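Local atomic coordinates of monalysin (Pseudomonas entomophila, PDB entry 4MKO), a protein that forms beta-barrel pores in host cell membranes, lysing cells and contributing to intestinal damage and death in infected Drosophila. Residues A[66-69]-A[70-73]; A[197-201]-A[202-206]; A[99-102]-A[103-106]; A[168-172]-A[173-177]. All coordinates share one frame; numbering follows the deposited sequence. Where two conformers were deposited one is given.

Contact 1. Residues A[66-69]-A[70-73]; sequences SIPQ and NVTT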
loop_
_atom_site.group_PDB
_atom_site.type_symbol
_atom_site.label_atom_id
_atom_site.label_comp_id
_atom_site.label_asym_id
_atom_site.label_seq_id
_atom_site.Cartn_x
_atom_site.Cartn_y
_atom_site.Cartn_z
ATOM N N SER A 66 23.408 11.291 8.748
ATOM C CA SER A 66 24.197 12.494 8.507
ATOM C C SER A 66 25.607 12.044 8.186
ATOM O O SER A 66 26.131 11.185 8.877
ATOM C CB SER A 66 24.192 13.416 9.723
ATOM O OG SER A 66 22.896 13.964 9.898
ATOM N N ILE A 67 26.192 12.578 7.102
ATOM C CA ILE A 67 27.534 12.185 6.648
ATOM C C ILE A 67 28.435 13.412 6.583
ATOM O O ILE A 67 28.051 14.422 5.980
ATOM C CB ILE A 67 27.483 11.428 5.288
ATOM C CG1 ILE A 67 26.454 10.286 5.313
ATOM C CG2 ILE A 67 28.873 10.906 4.890
ATOM C CD1 ILE A 67 26.131 9.669 3.908
ATOM N N PRO A 68 29.642 13.348 7.190
ATOM C CA PRO A 68 30.524 14.528 7.168
ATOM C C PRO A 68 31.119 14.817 5.801
ATOM O O PRO A 68 31.127 13.959 4.906
ATOM C CB PRO A 68 31.650 14.177 8.162
ATOM C CG PRO A 68 31.283 12.903 8.802
ATOM C CD PRO A 68 30.232 12.234 7.961
ATOM N N GLN A 69 31.663 16.035 5.672
ATOM C CA GLN A 69 32.377 16.515 4.494
ATOM C C GLN A 69 33.563 15.559 4.257
ATOM O O GLN A 69 34.158 15.063 5.224
ATOM C CB GLN A 69 32.885 17.951 4.778
ATOM C CG GLN A 69 33.737 18.605 3.679
ATOM C CD GLN A 69 32.950 18.962 2.441
ATOM O OE1 GLN A 69 32.152 19.908 2.430
ATOM N NE2 GLN A 69 33.180 18.225 1.361
ATOM N N ASN A 70 33.866 15.271 2.967
ATOM C CA ASN A 70 34.991 14.422 2.540
ATOM C C ASN A 70 34.843 12.952 2.943
ATOM O O ASN A 70 35.831 12.217 2.920
ATOM C CB ASN A 70 36.333 15.014 3.033
ATOM C CG ASN A 70 36.558 16.432 2.583
ATOM O OD1 ASN A 70 36.225 16.805 1.458
ATOM N ND2 ASN A 70 37.132 17.252 3.448
ATOM N N VAL A 71 33.618 12.512 3.301
ATOM C CA VAL A 71 33.367 11.121 3.649
ATOM C C VAL A 71 32.470 10.464 2.601
ATOM O O VAL A 71 31.408 10.996 2.277
ATOM C CB VAL A 71 32.815 10.943 5.103
ATOM C CG1 VAL A 71 32.394 9.499 5.377
ATOM C CG2 VAL A 71 33.843 11.407 6.140
ATOM N N THR A 72 32.931 9.339 2.039
ATOM C CA THR A 72 32.171 8.500 1.123
ATOM C C THR A 72 32.010 7.154 1.838
ATOM O O THR A 72 33.006 6.599 2.311
ATOM C CB THR A 72 32.883 8.368 -0.239
ATOM O OG1 THR A 72 32.956 9.661 -0.837
ATOM C CG2 THR A 72 32.142 7.433 -1.192
ATOM N N THR A 73 30.771 6.635 1.940
ATOM C CA THR A 73 30.549 5.345 2.603
ATOM C C THR A 73 29.451 4.539 1.922
ATOM O O THR A 73 28.535 5.122 1.341
ATOM C CB THR A 73 30.253 5.534 4.117
ATOM O OG1 THR A 73 30.299 4.271 4.778
ATOM C CG2 THR A 73 28.894 6.208 4.409
#
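Val71 lays its two methyls against Ile67 and Pro68, one at the end of the strand and one opening the turn: CG1 lies 3.8 Å from CG2 of Ile67, and CG2 rests 4.0 Å from CG of Pro68. With CG1 anti to the backbone N (chi1 173°) and CG2 beside that N, each methyl is turned to a different neighbour, and the valine fits between the isoleucine branch and the proline ring. Ile67 makes its side of the contact with the CG2 branch, which also comes 3.6 Å from the backbone O of Val71; its longer arm runs on to CD1, a loose 4.5 Å from CG2 of Thr73. Ile67 is buried and also packs on Met132 of strand 124-133. The chain reverses here in a type II beta turn from Pro68 to Val71, joining the end of strand 46-67 to the start of strand 72-81 near the start of what is inferred to be the pore-forming region of this aerolysin-like toxin. The turn is closed by Val71 N donating to Pro68 O at 3.3 Å, a bent bond (139° at the hydrogen) whose donor stands above the carbonyl plane. Asn70 takes the third position of the turn with a positive phi. On the exposed corner Gln69 folds back at chi2, bringing NE2 to within 3.4 Å of Asn70 OD1 in a weak hydrogen bond, the two amide planes 53° apart. Backbone hydrogen bonds between Ile67 and Gly136 and between Val71 and Gly134 tie both arms of the turn to the neighbouring chain reversal between strands 124-133 and 136-151.

Contact 2. Residues A[197-201]-A[202-206]; sequences TPLDW and DTVQR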
loop_
_atom_site.group_PDB
_atom_site.type_symbol
_atom_site.label_atom_id
_atom_site.label_comp_id
_atom_site.label_asym_id
_atom_site.label_seq_id
_atom_site.Cartn_x
_atom_site.Cartn_y
_atom_site.Cartn_z
ATOM N N THR A 197 7.568 15.407 6.889
ATOM C CA THR A 197 7.197 14.262 7.713
ATOM C C THR A 197 6.398 13.263 6.867
ATOM O O THR A 197 5.405 13.653 6.241
ATOM C CB THR A 197 6.507 14.700 9.005
ATOM O OG1 THR A 197 7.379 15.626 9.661
ATOM C CG2 THR A 197 6.225 13.520 9.944
ATOM N N PRO A 198 6.869 12.004 6.755
ATOM C CA PRO A 198 6.136 11.050 5.917
ATOM C C PRO A 198 4.822 10.621 6.546
ATOM O O PRO A 198 4.586 10.770 7.749
ATOM C CB PRO A 198 7.108 9.866 5.784
ATOM C CG PRO A 198 7.899 9.902 7.052
ATOM C CD PRO A 198 8.057 11.374 7.379
ATOM N N LEU A 199 3.954 10.110 5.699
ATOM C CA LEU A 199 2.698 9.542 6.141
ATOM C C LEU A 199 3.009 8.205 6.805
ATOM O O LEU A 199 4.036 7.585 6.501
ATOM C CB LEU A 199 1.793 9.306 4.921
ATOM C CG LEU A 199 1.352 10.564 4.155
ATOM C CD1 LEU A 199 0.684 10.195 2.844
ATOM C CD2 LEU A 199 0.413 11.427 5.001
ATOM N N ASP A 200 2.137 7.768 7.720
ATOM C CA ASP A 200 2.257 6.469 8.358
ATOM C C ASP A 200 0.957 5.682 8.116
ATOM O O ASP A 200 -0.014 6.229 7.587
ATOM C CB ASP A 200 2.632 6.578 9.847
ATOM C CG ASP A 200 1.662 7.341 10.726
ATOM O OD1 ASP A 200 0.448 7.352 10.412
ATOM O OD2 ASP A 200 2.106 7.886 11.759
ATOM N N TRP A 201 0.955 4.401 8.484
ATOM C CA TRP A 201 -0.162 3.507 8.225
ATOM C C TRP A 201 -1.479 3.945 8.878
ATOM O O TRP A 201 -2.520 3.858 8.236
ATOM C CB TRP A 201 0.227 2.086 8.614
ATOM C CG TRP A 201 -0.775 1.029 8.267
ATOM C CD1 TRP A 201 -1.188 0.011 9.071
ATOM C CD2 TRP A 201 -1.460 0.858 7.014
ATOM N NE1 TRP A 201 -2.078 -0.795 8.398
ATOM C CE2 TRP A 201 -2.241 -0.315 7.123
ATOM C CE3 TRP A 201 -1.429 1.545 5.776
ATOM C CZ2 TRP A 201 -3.054 -0.773 6.087
ATOM C CZ3 TRP A 201 -2.221 1.076 4.738
ATOM C CH2 TRP A 201 -3.059 -0.044 4.913
ATOM N N ASP A 202 -1.435 4.404 10.142
ATOM C CA ASP A 202 -2.617 4.891 10.871
ATOM C C ASP A 202 -3.258 6.066 10.123
ATOM O O ASP A 202 -4.471 6.045 9.861
ATOM C CB ASP A 202 -2.224 5.289 12.308
ATOM C CG ASP A 202 -3.415 5.563 13.199
ATOM O OD1 ASP A 202 -3.866 6.733 13.246
ATOM O OD2 ASP A 202 -3.902 4.611 13.844
ATOM N N THR A 203 -2.438 7.057 9.723
ATOM C CA THR A 203 -2.876 8.248 8.993
ATOM C C THR A 203 -3.488 7.867 7.635
ATOM O O THR A 203 -4.554 8.374 7.282
ATOM C CB THR A 203 -1.731 9.265 8.854
ATOM O OG1 THR A 203 -1.261 9.593 10.160
ATOM C CG2 THR A 203 -2.158 10.546 8.121
ATOM N N VAL A 204 -2.804 6.997 6.871
ATOM C CA VAL A 204 -3.291 6.570 5.554
ATOM C C VAL A 204 -4.650 5.880 5.670
ATOM O O VAL A 204 -5.528 6.188 4.881
ATOM C CB VAL A 204 -2.231 5.729 4.776
ATOM C CG1 VAL A 204 -2.814 5.104 3.502
ATOM C CG2 VAL A 204 -1.029 6.607 4.417
ATOM N N GLN A 205 -4.822 4.932 6.617
ATOM C CA GLN A 205 -6.109 4.232 6.763
ATOM C C GLN A 205 -7.209 5.186 7.169
ATOM O O GLN A 205 -8.288 5.117 6.581
ATOM C CB GLN A 205 -6.029 3.108 7.790
ATOM C CG GLN A 205 -5.179 1.930 7.340
ATOM C CD GLN A 205 -5.018 1.004 8.514
ATOM O OE1 GLN A 205 -5.731 0.001 8.640
ATOM N NE2 GLN A 205 -4.079 1.337 9.394
ATOM N N ARG A 206 -6.934 6.088 8.151
ATOM C CA ARG A 206 -7.936 7.053 8.608
ATOM C C ARG A 206 -8.411 7.919 7.431
ATOM O O ARG A 206 -9.617 8.029 7.202
ATOM C CB ARG A 206 -7.377 7.934 9.744
ATOM C CG ARG A 206 -8.425 8.813 10.445
ATOM C CD ARG A 206 -7.824 10.017 11.179
ATOM N NE ARG A 206 -6.611 9.686 11.931
ATOM C CZ ARG A 206 -5.403 10.176 11.669
ATOM N NH1 ARG A 206 -5.234 11.058 10.691
ATOM N NH2 ARG A 206 -4.357 9.800 12.391
HETATM O O HOH W 1 1.444 10.856 9.051
#
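This is a helix N-cap: Asp200 ends the loop that follows strand 173-191 and caps the first turn of helix 201-211, in a partly buried part of the aerolysin-like fold. Its OD1 takes two hydrogen bonds from Thr203, one from the backbone N at 3.0 Å, nearly straight on to the oxygen, and one from OG1 at 2.8 Å, arriving from above the carboxylate plane. Asp200 CG sits between its own backbone N and carbonyl carbon (chi1 60°), which swings the carboxylate over the start of the helix, where the helix dipole would probably favour its negative charge. Water 1 donates to Thr203 OG1 and more weakly to Pro198 O, linking the cap back to the loop. Next to the cap, Leu199 CB meets Val204 CG2 at 3.9 Å, an apolar touch that continues into Tyr58 of strand 46-67. Asp202 and Arg206, one turn apart, form a salt bridge, Arg206 NH2 to Asp202 OD1, whose hydrogen bond is weak, while Asp202 OD2 is bonded to Tyr164 OH. The flat groups meet at Trp201 and Gln205. The glutamine amide is stacked on the indole, its plane 12° from that of the ring, and Gln205 CG lies over the six-membered ring in a CH-pi contact, 3.6 Å from the centroid. Trp201 NE1 bonds elsewhere, to Ser90 OG. The amide's rotation is set by Trp201 O, which also accepts the helical bond from Gln205 N: Gln205 NE2 reaches that oxygen at 3.2 Å from the opposite face of the carbonyl plane, with the oxygen lying in the plane of the glutamine amide.

Contact 3. Residues A[99-102]-A[103-106]; sequences ANID and IVNV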
loop_
_atom_site.group_PDB
_atom_site.type_symbol
_atom_site.label_atom_id
_atom_site.label_comp_id
_atom_site.label_asym_id
_atom_site.label_seq_id
_atom_site.Cartn_x
_atom_site.Cartn_y
_atom_site.Cartn_z
ATOM N N ALA A 99 -0.497 -16.083 -3.820
ATOM C CA ALA A 99 0.339 -15.341 -4.760
ATOM C C ALA A 99 -0.391 -14.806 -5.984
ATOM O O ALA A 99 0.063 -13.790 -6.537
ATOM C CB ALA A 99 1.502 -16.217 -5.214
ATOM N N ASN A 100 -1.480 -15.499 -6.449
ATOM C CA ASN A 100 -2.187 -15.154 -7.685
ATOM C C ASN A 100 -2.948 -13.822 -7.629
ATOM O O ASN A 100 -3.350 -13.328 -8.685
ATOM C CB ASN A 100 -3.107 -16.282 -8.197
ATOM C CG ASN A 100 -3.274 -16.286 -9.725
ATOM O OD1 ASN A 100 -2.366 -15.919 -10.495
ATOM N ND2 ASN A 100 -4.439 -16.706 -10.216
ATOM N N ILE A 101 -3.057 -13.200 -6.442
ATOM C CA ILE A 101 -3.712 -11.891 -6.317
ATOM C C ILE A 101 -2.893 -10.866 -7.121
ATOM O O ILE A 101 -3.440 -9.848 -7.536
ATOM C CB ILE A 101 -3.880 -11.431 -4.841
ATOM C CG1 ILE A 101 -4.780 -10.154 -4.736
ATOM C CG2 ILE A 101 -2.536 -11.234 -4.132
ATOM C CD1 ILE A 101 -5.248 -9.755 -3.348
ATOM N N ASP A 102 -1.583 -11.162 -7.369
ATOM C CA ASP A 102 -0.706 -10.235 -8.078
ATOM C C ASP A 102 -1.202 -9.834 -9.465
ATOM O O ASP A 102 -0.744 -8.818 -9.979
ATOM C CB ASP A 102 0.742 -10.723 -8.123
ATOM C CG ASP A 102 1.714 -9.551 -8.233
ATOM O OD1 ASP A 102 1.617 -8.620 -7.411
ATOM O OD2 ASP A 102 2.557 -9.567 -9.149
ATOM N N ILE A 103 -2.218 -10.531 -10.035
ATOM C CA ILE A 103 -2.842 -10.079 -11.295
ATOM C C ILE A 103 -3.381 -8.634 -11.122
ATOM O O ILE A 103 -3.525 -7.927 -12.117
ATOM C CB ILE A 103 -3.955 -11.020 -11.838
ATOM C CG1 ILE A 103 -5.185 -11.074 -10.889
ATOM C CG2 ILE A 103 -3.398 -12.414 -12.165
ATOM C CD1 ILE A 103 -6.471 -11.448 -11.581
ATOM N N VAL A 104 -3.676 -8.206 -9.871
ATOM C CA VAL A 104 -4.159 -6.840 -9.614
ATOM C C VAL A 104 -3.062 -5.824 -9.999
ATOM O O VAL A 104 -3.376 -4.777 -10.557
ATOM C CB VAL A 104 -4.707 -6.615 -8.170
ATOM C CG1 VAL A 104 -3.603 -6.628 -7.116
ATOM C CG2 VAL A 104 -5.537 -5.324 -8.081
ATOM N N ASN A 105 -1.796 -6.182 -9.748
ATOM C CA ASN A 105 -0.632 -5.341 -10.046
ATOM C C ASN A 105 -0.334 -5.337 -11.520
ATOM O O ASN A 105 -0.246 -4.269 -12.137
ATOM C CB ASN A 105 0.559 -5.743 -9.178
ATOM C CG ASN A 105 0.439 -5.177 -7.781
ATOM O OD1 ASN A 105 -0.174 -4.109 -7.579
ATOM N ND2 ASN A 105 1.035 -5.850 -6.797
ATOM N N VAL A 106 -0.328 -6.527 -12.129
ATOM C CA VAL A 106 -0.102 -6.643 -13.561
ATOM C C VAL A 106 -1.137 -5.834 -14.366
ATOM O O VAL A 106 -0.743 -5.035 -15.216
ATOM C CB VAL A 106 0.005 -8.125 -14.012
ATOM C CG1 VAL A 106 0.158 -8.232 -15.531
ATOM C CG2 VAL A 106 1.161 -8.823 -13.290
#
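From Ala99 to Asp102 the backbone winds as a 3-10 segment and passes directly into helix 103-107, with Val104 N donating to Ile101 O at 2.9 Å. Asp102 O accepts from Asn105 N at 2.8 Å and also from Val106 N. Shared between an i+3 and an i+4 donor, that carbonyl marks the change of winding: the amide of Val106 lies in its plane, the amide of Asn105 well above it. The side chains of Asp102 and Asn105 meet at about a right angle. Asn105 ND2 approaches Asp102 OD1 nearly along its C-O bond at 2.9 Å, with carboxylate and amide planes 78° apart. The same OD1 accepts from Trp120 NE1, and Asn105 OD1 bonds to Tyr147 OH, which fixes the amide at both ends. This short helical element lies in the inferred pore-forming region, residues 67-135. Its apolar side, Ile101 and Val104, faces strands 29-43 and 46-67, with CG1 of Ile101 4.4 Å from CG1 of Val104. Val104 CG1 stands between its backbone N and carbonyl carbon (chi1 70°), a rotation that brings it 3.3 Å from Ile101 O. Ile103 CG2 touches Asn100 OD1 at 4.0 Å, whose hydrogen bond comes from Arg116 NH2.

Contact 4. Residues A[168-172]-A[173-177]; sequences QAVGS and RVDLY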
loop_
_atom_site.group_PDB
_atom_site.type_symbol
_atom_site.label_atom_id
_atom_site.label_comp_id
_atom_site.label_asym_id
_atom_site.label_seq_id
_atom_site.Cartn_x
_atom_site.Cartn_y
_atom_site.Cartn_z
ATOM N N GLN A 168 -20.665 -3.337 5.488
ATOM C CA GLN A 168 -21.773 -2.841 4.688
ATOM C C GLN A 168 -22.749 -3.971 4.453
ATOM O O GLN A 168 -22.336 -5.083 4.110
ATOM C CB GLN A 168 -21.260 -2.286 3.352
ATOM C CG GLN A 168 -22.344 -1.775 2.393
ATOM C CD GLN A 168 -22.939 -0.458 2.823
ATOM O OE1 GLN A 168 -22.233 0.474 3.208
ATOM N NE2 GLN A 168 -24.261 -0.360 2.773
ATOM N N ALA A 169 -24.041 -3.703 4.639
ATOM C CA ALA A 169 -25.032 -4.762 4.438
ATOM C C ALA A 169 -25.467 -4.817 2.974
ATOM O O ALA A 169 -25.647 -3.782 2.333
ATOM C CB ALA A 169 -26.234 -4.526 5.343
ATOM N N VAL A 170 -25.554 -6.034 2.425
ATOM C CA VAL A 170 -25.985 -6.264 1.040
ATOM C C VAL A 170 -27.074 -7.296 1.217
ATOM O O VAL A 170 -26.770 -8.453 1.510
ATOM C CB VAL A 170 -24.855 -6.794 0.106
ATOM C CG1 VAL A 170 -25.375 -6.956 -1.331
ATOM C CG2 VAL A 170 -23.620 -5.887 0.134
ATOM N N GLY A 171 -28.328 -6.856 1.167
ATOM C CA GLY A 171 -29.443 -7.748 1.462
ATOM C C GLY A 171 -29.264 -8.251 2.882
ATOM O O GLY A 171 -29.133 -7.440 3.807
ATOM N N SER A 172 -29.105 -9.581 3.039
ATOM C CA SER A 172 -28.909 -10.239 4.341
ATOM C C SER A 172 -27.452 -10.652 4.635
ATOM O O SER A 172 -27.153 -11.262 5.668
ATOM C CB SER A 172 -29.860 -11.421 4.472
ATOM O OG SER A 172 -31.197 -10.937 4.431
ATOM N N ARG A 173 -26.541 -10.241 3.757
ATOM C CA ARG A 173 -25.112 -10.499 3.845
ATOM C C ARG A 173 -24.441 -9.242 4.424
ATOM O O ARG A 173 -24.978 -8.144 4.244
ATOM C CB ARG A 173 -24.630 -10.766 2.405
ATOM C CG ARG A 173 -23.160 -10.857 2.157
ATOM C CD ARG A 173 -22.971 -11.066 0.677
ATOM N NE ARG A 173 -22.351 -9.902 0.056
ATOM C CZ ARG A 173 -22.286 -9.697 -1.251
ATOM N NH1 ARG A 173 -22.832 -10.564 -2.093
ATOM N NH2 ARG A 173 -21.673 -8.624 -1.727
ATOM N N VAL A 174 -23.268 -9.401 5.079
ATOM C CA VAL A 174 -22.477 -8.281 5.646
ATOM C C VAL A 174 -21.046 -8.334 5.055
ATOM O O VAL A 174 -20.293 -9.278 5.315
ATOM C CB VAL A 174 -22.456 -8.259 7.199
ATOM C CG1 VAL A 174 -21.689 -7.042 7.723
ATOM C CG2 VAL A 174 -23.873 -8.259 7.772
ATOM N N ASP A 175 -20.696 -7.321 4.271
ATOM C CA ASP A 175 -19.379 -7.208 3.622
ATOM C C ASP A 175 -18.379 -6.504 4.522
ATOM O O ASP A 175 -18.784 -5.699 5.367
ATOM C CB ASP A 175 -19.522 -6.479 2.279
ATOM C CG ASP A 175 -20.206 -7.301 1.197
ATOM O OD1 ASP A 175 -20.547 -8.472 1.465
ATOM O OD2 ASP A 175 -20.394 -6.775 0.088
ATOM N N LEU A 176 -17.077 -6.808 4.359
ATOM C CA LEU A 176 -16.028 -6.205 5.176
ATOM C C LEU A 176 -15.059 -5.412 4.293
ATOM O O LEU A 176 -14.416 -5.979 3.406
ATOM C CB LEU A 176 -15.278 -7.284 5.985
ATOM C CG LEU A 176 -14.191 -6.786 6.943
ATOM C CD1 LEU A 176 -14.774 -5.934 8.085
ATOM C CD2 LEU A 176 -13.400 -7.953 7.544
ATOM N N TYR A 177 -14.956 -4.104 4.550
ATOM C CA TYR A 177 -14.090 -3.211 3.796
ATOM C C TYR A 177 -12.906 -2.861 4.658
ATOM O O TYR A 177 -13.080 -2.467 5.806
ATOM C CB TYR A 177 -14.824 -1.911 3.414
ATOM C CG TYR A 177 -15.850 -2.090 2.321
ATOM C CD1 TYR A 177 -17.097 -2.649 2.593
ATOM C CD2 TYR A 177 -15.582 -1.688 1.015
ATOM C CE1 TYR A 177 -18.041 -2.834 1.582
ATOM C CE2 TYR A 177 -16.529 -1.842 0.001
ATOM C CZ TYR A 177 -17.756 -2.419 0.291
ATOM O OH TYR A 177 -18.697 -2.544 -0.692
HETATM O O HOH W 2 -27.216 -7.678 5.915
#
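Strands 165-170 and 173-191 form an antiparallel beta hairpin closed by a type II' turn from Val170 to Arg173, with two hydrogen-bonded pairs, Gln168 with Asp175 and Val170 with Arg173, on either side of the non-hydrogen-bonded pair Ala169 with Val174. Gly171 takes the positive phi (60°) of the turn's second position, and water 2 donates to both Gly171 O and Arg173 O. On the sheet face shared by Val170, Arg173 and Asp175, the arginine grips the aspartate side-on: NE binds OD1 at 2.7 Å and NH2 binds OD2 at 2.9 Å, the latter bond almost straight and using the syn lone pair. A bend at chi3 (112°) turns the guanidinium along the strand toward Asp175 to meet the carboxylate. Val170 lies alongside, its CB over one face of the guanidinium and its CG2 3.8 Å from Arg173 NH2 and 3.3 Å from Asp175 OD2. Farther from the turn, Gln168 CB packs 3.7 Å from CE1 of Tyr177. Asp175 also accepts from Ser153 N at OD1 and Asn150 ND2 at OD2, and with two donors on each oxygen its buried carboxylate is probably held ionised and fixed in rotation.

In the fold
Along the chain the order is contact 1, contact 3, contact 4, contact 2. Contacts 1 and 4 lie on opposite sides of the chain's centre, their own centres about 57 Å apart, yet both reach the same seven-stranded mixed sheet, through strand 46-67 and the hairpin of strands 165-170 and 173-191. Contacts 2 and 3 sit nearer the middle, centres about 24 Å apart; strand 173-191 leads from contact 4 towards helix 201-211 of contact 2, and the nearest atoms of contacts 2 and 4 are about 8 Å apart. No two contacts touch. Contact 3 and nearly all of contact 1 fall in the inferred pore-forming region, 67-135, which would then extend from a distal turn to a helix packed against the sheet in this cleaved monomer.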